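Local coordinates for NAD-dependent epimerase/dehydratase (Methanobrevibacter ruminantium, PDB 6DNT), which probably interconverts UDP-N-acetylglucosamine and its C4 epimer with the help of bound NAD, and also binds the bacterial cell-wall intermediate UDP-N-acetylmuramic acid, at residues 34-43 and 100-110. Sequence-based numbering, arbitrary orientation.
Sequences MKDKNVVVTG and LKDKDYVFHLA. With NAD (nicotinamide-adenine-dinucleotide), chain B.
Strands 38-42 and 105-108 are parallel neighbours in the Rossmann-type sheet of this epimerase, and the loops that follow them reach NAD. Val40 sits astride strand 105-108: its N donates to Tyr105 O and its O accepts from Phe107 N (2.8 Å). Thr42 N continues the pairing to Phe107 O.

At the NAD end the hydroxyl of Thr42 gathers the turn after strand 105-108. With chi1 at 76°, it lies between its own backbone N and carbonyl carbon, facing the other strand. Thr42 OG1 hydrogen-bonds His108 ND1 (2.7 Å) at the edge of the imidazole. Ala110 N gives Thr42 OG1 a straight bond (3.0 Å, 170°), and Leu109 N gives Thr42 OG1 a weak one. A valine here would probably leave Ala110 N and His108 ND1 without this partner, the imidazole keeping only the bond from NE2 to Ser133 OG. Gly43 suits the next position: its phi is positive, and a CB would collide with Ala110 N. Leu109 O in turn accepts a weak bond from NAD O3D.

At the far end a carboxylate replaces a backbone acceptor: Asp104 OD2 takes Asn38 N on its anti lone pair (2.7 Å), while Asp104 N returns a bond to Asn38 O; Asp104 OD1 forms a salt bridge with Lys146. Met34 runs extended, then bends at chi3 (-71°), bringing SD obliquely to 4.9 Å from the Tyr105 ring centre, a Met-aromatic contact, and methyl CE to 3.5 Å from Tyr105 CE2. Branched Val39 and Val41 fill in beside Phe107, with Val39 CB at the ring's edge and Val41 CG1 3.6 Å from Leu109 CD1. On the opposite face Val40 CG2 meets the aliphatic part of Lys103, whose NZ bonds Ile99 O.

Helix 47-56 covers the Phe107 and Leu109 side, helix 122-142 packs on Thr42 and His108, and strand 61-65 pairs with 38-42.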
ATOM      1  N   MET A  34     -27.616  16.236  -2.091  1.00 32.25           N
ATOM      2  CA  MET A  34     -27.719  15.071  -3.026  1.00 30.95           C
ATOM      3  C   MET A  34     -29.146  14.518  -3.037  1.00 29.03           C
ATOM      4  O   MET A  34     -29.713  14.247  -1.980  1.00 29.15           O
ATOM      5  CB  MET A  34     -26.740  13.962  -2.626  1.00 30.39           C
ATOM      6  CG  MET A  34     -26.746  12.764  -3.560  1.00 30.43           C
ATOM      7  SD  MET A  34     -25.568  11.487  -3.082  1.00 30.49           S
ATOM      8  CE  MET A  34     -24.015  12.288  -3.475  1.00 31.68           C
ATOM      9  N   LYS A  35     -29.707  14.357  -4.234  1.00 28.12           N
ATOM     10  CA  LYS A  35     -31.082  13.885  -4.412  1.00 28.07           C
ATOM     11  C   LYS A  35     -31.187  12.913  -5.579  1.00 26.84           C
ATOM     12  O   LYS A  35     -30.503  13.080  -6.575  1.00 26.20           O
ATOM     13  CB  LYS A  35     -32.017  15.064  -4.694  1.00 29.87           C
ATOM     14  CG  LYS A  35     -32.089  16.116  -3.596  1.00 31.43           C
ATOM     15  CD  LYS A  35     -33.039  17.251  -3.974  0.50 31.53           C
ATOM     16  CE  LYS A  35     -32.398  18.236  -4.945  0.50 32.10           C
ATOM     17  NZ  LYS A  35     -33.384  19.197  -5.521  0.50 33.32           N
ATOM     18  N   ASP A  36     -32.058  11.913  -5.432  1.00 26.36           N
ATOM     19  CA  ASP A  36     -32.439  10.975  -6.506  1.00 26.89           C
ATOM     20  C   ASP A  36     -31.307  10.085  -7.011  1.00 25.27           C
ATOM     21  O   ASP A  36     -31.312   9.652  -8.166  1.00 25.44           O
ATOM     22  CB  ASP A  36     -33.110  11.722  -7.674  1.00 29.17           C
ATOM     23  CG  ASP A  36     -34.313  12.533  -7.226  1.00 31.83           C
ATOM     24  OD1 ASP A  36     -35.199  11.965  -6.550  1.00 34.28           O
ATOM     25  OD2 ASP A  36     -34.371  13.742  -7.548  1.00 36.19           O
ATOM     26  N   LYS A  37     -30.351   9.785  -6.133  1.00 22.92           N
ATOM     27  CA  LYS A  37     -29.280   8.853  -6.452  1.00 22.13           C
ATOM     28  C   LYS A  37     -29.536   7.503  -5.797  1.00 21.23           C
ATOM     29  O   LYS A  37     -30.401   7.377  -4.932  1.00 20.71           O
ATOM     30  CB  LYS A  37     -27.935   9.436  -6.012  1.00 23.47           C
ATOM     31  CG  LYS A  37     -27.615  10.791  -6.641  1.00 25.53           C
ATOM     32  CD  LYS A  37     -27.429  10.690  -8.151  1.00 28.28           C
ATOM     33  CE  LYS A  37     -26.994  12.006  -8.777  1.00 30.99           C
ATOM     34  NZ  LYS A  37     -28.076  13.026  -8.787  1.00 33.72           N
ATOM     35  N   ASN A  38     -28.801   6.492  -6.243  1.00 19.96           N
ATOM     36  CA  ASN A  38     -28.843   5.168  -5.635  1.00 19.80           C
ATOM     37  C   ASN A  38     -27.408   4.888  -5.196  1.00 18.49           C
ATOM     38  O   ASN A  38     -26.526   4.749  -6.028  1.00 17.77           O
ATOM     39  CB  ASN A  38     -29.363   4.090  -6.606  1.00 22.00           C
ATOM     40  CG  ASN A  38     -29.830   2.801  -5.897  1.00 23.75           C
ATOM     41  OD1 ASN A  38     -29.551   2.622  -4.713  1.00 27.69           O
ATOM     42  ND2 ASN A  38     -30.539   1.917  -6.595  1.00 23.77           N
ATOM     43  N   VAL A  39     -27.182   4.845  -3.885  1.00 16.54           N
ATOM     44  CA  VAL A  39     -25.823   4.778  -3.367  1.00 15.45           C
ATOM     45  C   VAL A  39     -25.626   3.547  -2.495  1.00 14.49           C
ATOM     46  O   VAL A  39     -26.580   2.970  -1.975  1.00 14.12           O
ATOM     47  CB  VAL A  39     -25.439   6.062  -2.599  1.00 15.63           C
ATOM     48  CG1 VAL A  39     -25.763   7.305  -3.422  1.00 16.10           C
ATOM     49  CG2 VAL A  39     -26.124   6.136  -1.248  1.00 15.72           C
ATOM     50  N   VAL A  40     -24.364   3.156  -2.363  1.00 13.65           N
ATOM     51  CA  VAL A  40     -23.950   2.095  -1.470  1.00 12.93           C
ATOM     52  C   VAL A  40     -23.119   2.734  -0.373  1.00 12.36           C
ATOM     53  O   VAL A  40     -22.236   3.559  -0.655  1.00 12.18           O
ATOM     54  CB  VAL A  40     -23.095   1.040  -2.202  1.00 13.45           C
ATOM     55  CG1 VAL A  40     -22.524   0.005  -1.246  1.00 13.55           C
ATOM     56  CG2 VAL A  40     -23.907   0.361  -3.291  1.00 14.02           C
ATOM     57  N   VAL A  41     -23.407   2.351   0.865  1.00 11.54           N
ATOM     58  CA  VAL A  41     -22.573   2.741   2.005  1.00 11.18           C
ATOM     59  C   VAL A  41     -22.087   1.473   2.690  1.00 10.93           C
ATOM     60  O   VAL A  41     -22.846   0.792   3.392  1.00 11.13           O
ATOM     61  CB  VAL A  41     -23.345   3.611   3.017  1.00 11.02           C
ATOM     62  CG1 VAL A  41     -22.406   4.007   4.166  1.00 10.93           C
ATOM     63  CG2 VAL A  41     -23.911   4.842   2.339  1.00 10.91           C
ATOM     64  N   THR A  42     -20.818   1.129   2.491  1.00 10.14           N
ATOM     65  CA  THR A  42     -20.263  -0.018   3.191  1.00 10.32           C
ATOM     66  C   THR A  42     -19.983   0.456   4.613  1.00 10.45           C
ATOM     67  O   THR A  42     -19.640   1.618   4.824  1.00 10.19           O
ATOM     68  CB  THR A  42     -18.976  -0.583   2.563  1.00 10.78           C
ATOM     69  OG1 THR A  42     -17.863   0.268   2.887  1.00 10.73           O
ATOM     70  CG2 THR A  42     -19.125  -0.734   1.039  1.00 11.15           C
ATOM     71  N   GLY A  43     -20.196  -0.424   5.581  1.00 10.61           N
ATOM     72  CA  GLY A  43     -20.022  -0.050   6.987  1.00 10.79           C
ATOM     73  C   GLY A  43     -21.058   0.962   7.444  1.00 11.16           C
ATOM     74  O   GLY A  43     -20.849   1.678   8.441  1.00 11.29           O
ATOM     75  N   LEU A 100     -23.452  -3.560  -7.049  1.00 17.01           N
ATOM     76  CA  LEU A 100     -23.095  -2.240  -7.555  1.00 17.74           C
ATOM     77  C   LEU A 100     -23.663  -1.901  -8.943  1.00 18.46           C
ATOM     78  O   LEU A 100     -23.456  -0.781  -9.414  1.00 17.56           O
ATOM     79  CB  LEU A 100     -21.575  -2.032  -7.521  1.00 17.43           C
ATOM     80  CG  LEU A 100     -21.011  -1.493  -6.201  1.00 17.44           C
ATOM     81  CD1 LEU A 100     -21.390  -2.344  -4.998  1.00 17.98           C
ATOM     82  CD2 LEU A 100     -19.502  -1.396  -6.345  1.00 17.51           C
ATOM     83  N   LYS A 101     -24.385  -2.825  -9.585  1.00 20.79           N
ATOM     84  CA  LYS A 101     -25.016  -2.529 -10.887  1.00 22.82           C
ATOM     85  C   LYS A 101     -25.999  -1.380 -10.719  1.00 23.47           C
ATOM     86  O   LYS A 101     -26.814  -1.392  -9.804  1.00 23.26           O
ATOM     87  CB  LYS A 101     -25.745  -3.756 -11.452  1.00 25.44           C
ATOM     88  CG  LYS A 101     -26.288  -3.563 -12.869  1.00 26.99           C
ATOM     89  CD  LYS A 101     -27.095  -4.770 -13.350  1.00 28.69           C
ATOM     90  CE  LYS A 101     -28.599  -4.545 -13.279  0.50 28.55           C
ATOM     91  NZ  LYS A 101     -29.351  -5.752 -13.727  0.50 28.53           N
ATOM     92  N   ASP A 102     -25.882  -0.370 -11.572  1.00 25.11           N
ATOM     93  CA  ASP A 102     -26.785   0.791 -11.571  1.00 26.27           C
ATOM     94  C   ASP A 102     -26.749   1.651 -10.293  1.00 24.76           C
ATOM     95  O   ASP A 102     -27.666   2.438 -10.040  1.00 25.39           O
ATOM     96  CB  ASP A 102     -28.234   0.363 -11.895  1.00 29.22           C
ATOM     97  CG  ASP A 102     -28.361  -0.330 -13.256  1.00 31.91           C
ATOM     98  OD1 ASP A 102     -27.732   0.128 -14.238  1.00 35.24           O
ATOM     99  OD2 ASP A 102     -29.102  -1.331 -13.337  1.00 35.80           O
ATOM    100  N   LYS A 103     -25.686   1.532  -9.502  1.00 22.20           N
ATOM    101  CA  LYS A 103     -25.475   2.453  -8.388  1.00 21.03           C
ATOM    102  C   LYS A 103     -24.693   3.664  -8.883  1.00 19.64           C
ATOM    103  O   LYS A 103     -23.917   3.553  -9.821  1.00 21.80           O
ATOM    104  CB  LYS A 103     -24.735   1.751  -7.253  1.00 20.36           C
ATOM    105  CG  LYS A 103     -25.475   0.555  -6.693  1.00 20.28           C
ATOM    106  CD  LYS A 103     -26.762   0.944  -5.967  1.00 20.62           C
ATOM    107  CE  LYS A 103     -27.324  -0.233  -5.178  1.00 20.52           C
ATOM    108  NZ  LYS A 103     -27.861  -1.305  -6.064  1.00 21.23           N
ATOM    109  N   ASP A 104     -24.901   4.812  -8.251  1.00 19.38           N
ATOM    110  CA  ASP A 104     -24.232   6.063  -8.620  1.00 18.86           C
ATOM    111  C   ASP A 104     -22.913   6.268  -7.864  1.00 18.25           C
ATOM    112  O   ASP A 104     -21.879   6.539  -8.468  1.00 18.32           O
ATOM    113  CB  ASP A 104     -25.145   7.249  -8.339  1.00 20.70           C
ATOM    114  CG  ASP A 104     -26.420   7.215  -9.170  1.00 21.81           C
ATOM    115  OD1 ASP A 104     -26.319   7.274 -10.410  1.00 24.55           O
ATOM    116  OD2 ASP A 104     -27.513   7.100  -8.585  1.00 23.09           O
ATOM    117  N   TYR A 105     -22.966   6.157  -6.537  1.00 16.32           N
ATOM    118  CA  TYR A 105     -21.817   6.445  -5.676  1.00 15.93           C
ATOM    119  C   TYR A 105     -21.632   5.337  -4.658  1.00 14.22           C
ATOM    120  O   TYR A 105     -22.604   4.692  -4.259  1.00 13.94           O
ATOM    121  CB  TYR A 105     -22.019   7.752  -4.917  1.00 17.37           C
ATOM    122  CG  TYR A 105     -22.247   8.944  -5.792  1.00 19.28           C
ATOM    123  CD1 TYR A 105     -21.268   9.376  -6.676  1.00 20.84           C
ATOM    124  CD2 TYR A 105     -23.450   9.652  -5.741  1.00 21.90           C
ATOM    125  CE1 TYR A 105     -21.471  10.479  -7.489  1.00 22.32           C
ATOM    126  CE2 TYR A 105     -23.664  10.753  -6.555  1.00 23.56           C
ATOM    127  CZ  TYR A 105     -22.674  11.155  -7.431  1.00 24.10           C
ATOM    128  OH  TYR A 105     -22.888  12.245  -8.237  1.00 27.02           O
ATOM    129  N   VAL A 106     -20.379   5.126  -4.257  1.00 12.92           N
ATOM    130  CA  VAL A 106     -20.026   4.160  -3.237  1.00 12.21           C
ATOM    131  C   VAL A 106     -19.207   4.860  -2.158  1.00 11.81           C
ATOM    132  O   VAL A 106     -18.176   5.453  -2.440  1.00 11.96           O
ATOM    133  CB  VAL A 106     -19.219   2.984  -3.819  1.00 12.05           C
ATOM    134  CG1 VAL A 106     -18.760   2.038  -2.718  1.00 12.35           C
ATOM    135  CG2 VAL A 106     -20.055   2.247  -4.862  1.00 12.35           C
ATOM    136  N   PHE A 107     -19.703   4.793  -0.928  1.00 11.44           N
ATOM    137  CA  PHE A 107     -19.006   5.342   0.243  1.00 11.35           C
ATOM    138  C   PHE A 107     -18.436   4.145   0.973  1.00 11.17           C
ATOM    139  O   PHE A 107     -19.198   3.300   1.462  1.00 11.76           O
ATOM    140  CB  PHE A 107     -19.962   6.105   1.141  1.00 11.63           C
ATOM    141  CG  PHE A 107     -20.599   7.285   0.478  1.00 11.56           C
ATOM    142  CD1 PHE A 107     -21.791   7.122  -0.233  1.00 12.03           C
ATOM    143  CD2 PHE A 107     -20.023   8.547   0.543  1.00 11.90           C
ATOM    144  CE1 PHE A 107     -22.396   8.201  -0.858  1.00 12.00           C
ATOM    145  CE2 PHE A 107     -20.630   9.627  -0.083  1.00 12.20           C
ATOM    146  CZ  PHE A 107     -21.803   9.443  -0.793  1.00 12.23           C
ATOM    147  N   HIS A 108     -17.110   4.030   1.016  1.00 10.30           N
ATOM    148  CA  HIS A 108     -16.491   2.854   1.590  1.00 10.32           C
ATOM    149  C   HIS A 108     -15.955   3.158   2.989  1.00 10.46           C
ATOM    150  O   HIS A 108     -14.856   3.687   3.138  1.00 10.37           O
ATOM    151  CB  HIS A 108     -15.392   2.318   0.671  1.00 10.18           C
ATOM    152  CG  HIS A 108     -14.701   1.112   1.196  1.00 10.03           C
ATOM    153  ND1 HIS A 108     -15.348   0.122   1.900  1.00  9.93           N
ATOM    154  CD2 HIS A 108     -13.409   0.714   1.092  1.00 10.33           C
ATOM    155  CE1 HIS A 108     -14.485  -0.815   2.229  1.00 10.22           C
ATOM    156  NE2 HIS A 108     -13.302  -0.483   1.746  1.00 10.25           N
ATOM    157  N   LEU A 109     -16.750   2.810   3.996  1.00 10.49           N
ATOM    158  CA  LEU A 109     -16.358   2.974   5.415  1.00 11.08           C
ATOM    159  C   LEU A 109     -16.101   1.667   6.129  1.00 11.51           C
ATOM    160  O   LEU A 109     -15.525   1.687   7.216  1.00 12.13           O
ATOM    161  CB  LEU A 109     -17.420   3.764   6.181  1.00 11.30           C
ATOM    162  CG  LEU A 109     -17.698   5.138   5.583  1.00 11.44           C
ATOM    163  CD1 LEU A 109     -19.037   5.160   4.857  1.00 11.75           C
ATOM    164  CD2 LEU A 109     -17.660   6.217   6.661  1.00 11.59           C
ATOM    165  N   ALA A 110     -16.515   0.527   5.552  1.00 11.22           N
ATOM    166  CA  ALA A 110     -16.304  -0.758   6.213  1.00 11.49           C
ATOM    167  C   ALA A 110     -14.805  -1.009   6.338  1.00 12.14           C
ATOM    168  O   ALA A 110     -14.077  -0.844   5.367  1.00 12.63           O
ATOM    169  CB  ALA A 110     -16.981  -1.908   5.455  1.00 11.80           C
TER
HETATM  170  PA  NAD B 401     -16.963   1.337  12.890  1.00 10.97           P
HETATM  171  O1A NAD B 401     -18.031   1.960  13.738  1.00 10.85           O
HETATM  172  O2A NAD B 401     -16.319   0.082  13.365  1.00 11.10           O
HETATM  173  O5B NAD B 401     -17.619   1.114  11.435  1.00 11.24           O
HETATM  174  C5B NAD B 401     -17.139   0.107  10.546  1.00 11.34           C
HETATM  175  C4B NAD B 401     -18.366  -0.635  10.057  1.00 11.01           C
HETATM  176  O4B NAD B 401     -17.951  -1.585   9.072  1.00 11.22           O
HETATM  177  C3B NAD B 401     -19.061  -1.425  11.160  1.00 11.11           C
HETATM  178  O3B NAD B 401     -20.453  -1.142  11.117  1.00 11.15           O
HETATM  179  C2B NAD B 401     -18.734  -2.882  10.874  1.00 11.06           C
HETATM  180  O2B NAD B 401     -19.737  -3.836  11.263  1.00 11.33           O
HETATM  181  C1B NAD B 401     -18.506  -2.861   9.375  1.00 10.92           C
HETATM  182  N9A NAD B 401     -17.543  -3.835   8.843  1.00 11.60           N
HETATM  183  C8A NAD B 401     -16.270  -4.051   9.258  1.00 11.47           C
HETATM  184  N7A NAD B 401     -15.661  -4.980   8.480  1.00 12.16           N
HETATM  185  C5A NAD B 401     -16.555  -5.334   7.518  1.00 12.17           C
HETATM  186  C6A NAD B 401     -16.565  -6.258   6.373  1.00 12.77           C
HETATM  187  N6A NAD B 401     -15.477  -6.993   6.094  1.00 13.25           N
HETATM  188  N1A NAD B 401     -17.710  -6.333   5.626  1.00 12.26           N
HETATM  189  C2A NAD B 401     -18.799  -5.597   5.910  1.00 11.98           C
HETATM  190  N3A NAD B 401     -18.861  -4.725   6.944  1.00 11.69           N
HETATM  191  C4A NAD B 401     -17.776  -4.573   7.757  1.00 11.80           C
HETATM  192  O3  NAD B 401     -15.807   2.418  12.587  1.00 10.71           O
HETATM  193  PN  NAD B 401     -15.932   3.961  12.255  1.00 10.65           P
HETATM  194  O1N NAD B 401     -17.318   4.340  11.827  1.00 10.76           O
HETATM  195  O2N NAD B 401     -15.257   4.743  13.349  1.00 11.55           O
HETATM  196  O5D NAD B 401     -14.947   4.020  10.993  1.00 10.63           O
HETATM  197  C5D NAD B 401     -15.488   4.138   9.673  1.00 10.59           C
HETATM  198  C4D NAD B 401     -14.324   4.336   8.704  1.00 10.70           C
HETATM  199  O4D NAD B 401     -13.639   5.546   9.035  1.00 10.80           O
HETATM  200  C3D NAD B 401     -13.298   3.210   8.764  1.00 10.94           C
HETATM  201  O3D NAD B 401     -12.775   2.937   7.452  1.00 10.88           O
HETATM  202  C2D NAD B 401     -12.219   3.781   9.652  1.00 11.35           C
HETATM  203  O2D NAD B 401     -10.962   3.158   9.427  1.00 12.39           O
HETATM  204  C1D NAD B 401     -12.254   5.241   9.259  1.00 11.27           C
HETATM  205  N1N NAD B 401     -11.706   6.169  10.253  1.00 11.82           N
HETATM  206  C2N NAD B 401     -12.314   6.367  11.436  1.00 11.77           C
HETATM  207  C3N NAD B 401     -11.792   7.265  12.362  1.00 12.01           C
HETATM  208  C7N NAD B 401     -12.418   7.523  13.713  1.00 12.13           C
HETATM  209  O7N NAD B 401     -11.883   8.339  14.455  1.00 12.23           O
HETATM  210  N7N NAD B 401     -13.501   6.866  14.118  1.00 11.76           N
HETATM  211  C4N NAD B 401     -10.631   7.962  12.015  1.00 12.63           C
HETATM  212  C5N NAD B 401     -10.013   7.737  10.796  1.00 12.48           C
HETATM  213  C6N NAD B 401     -10.567   6.817   9.928  1.00 12.42           C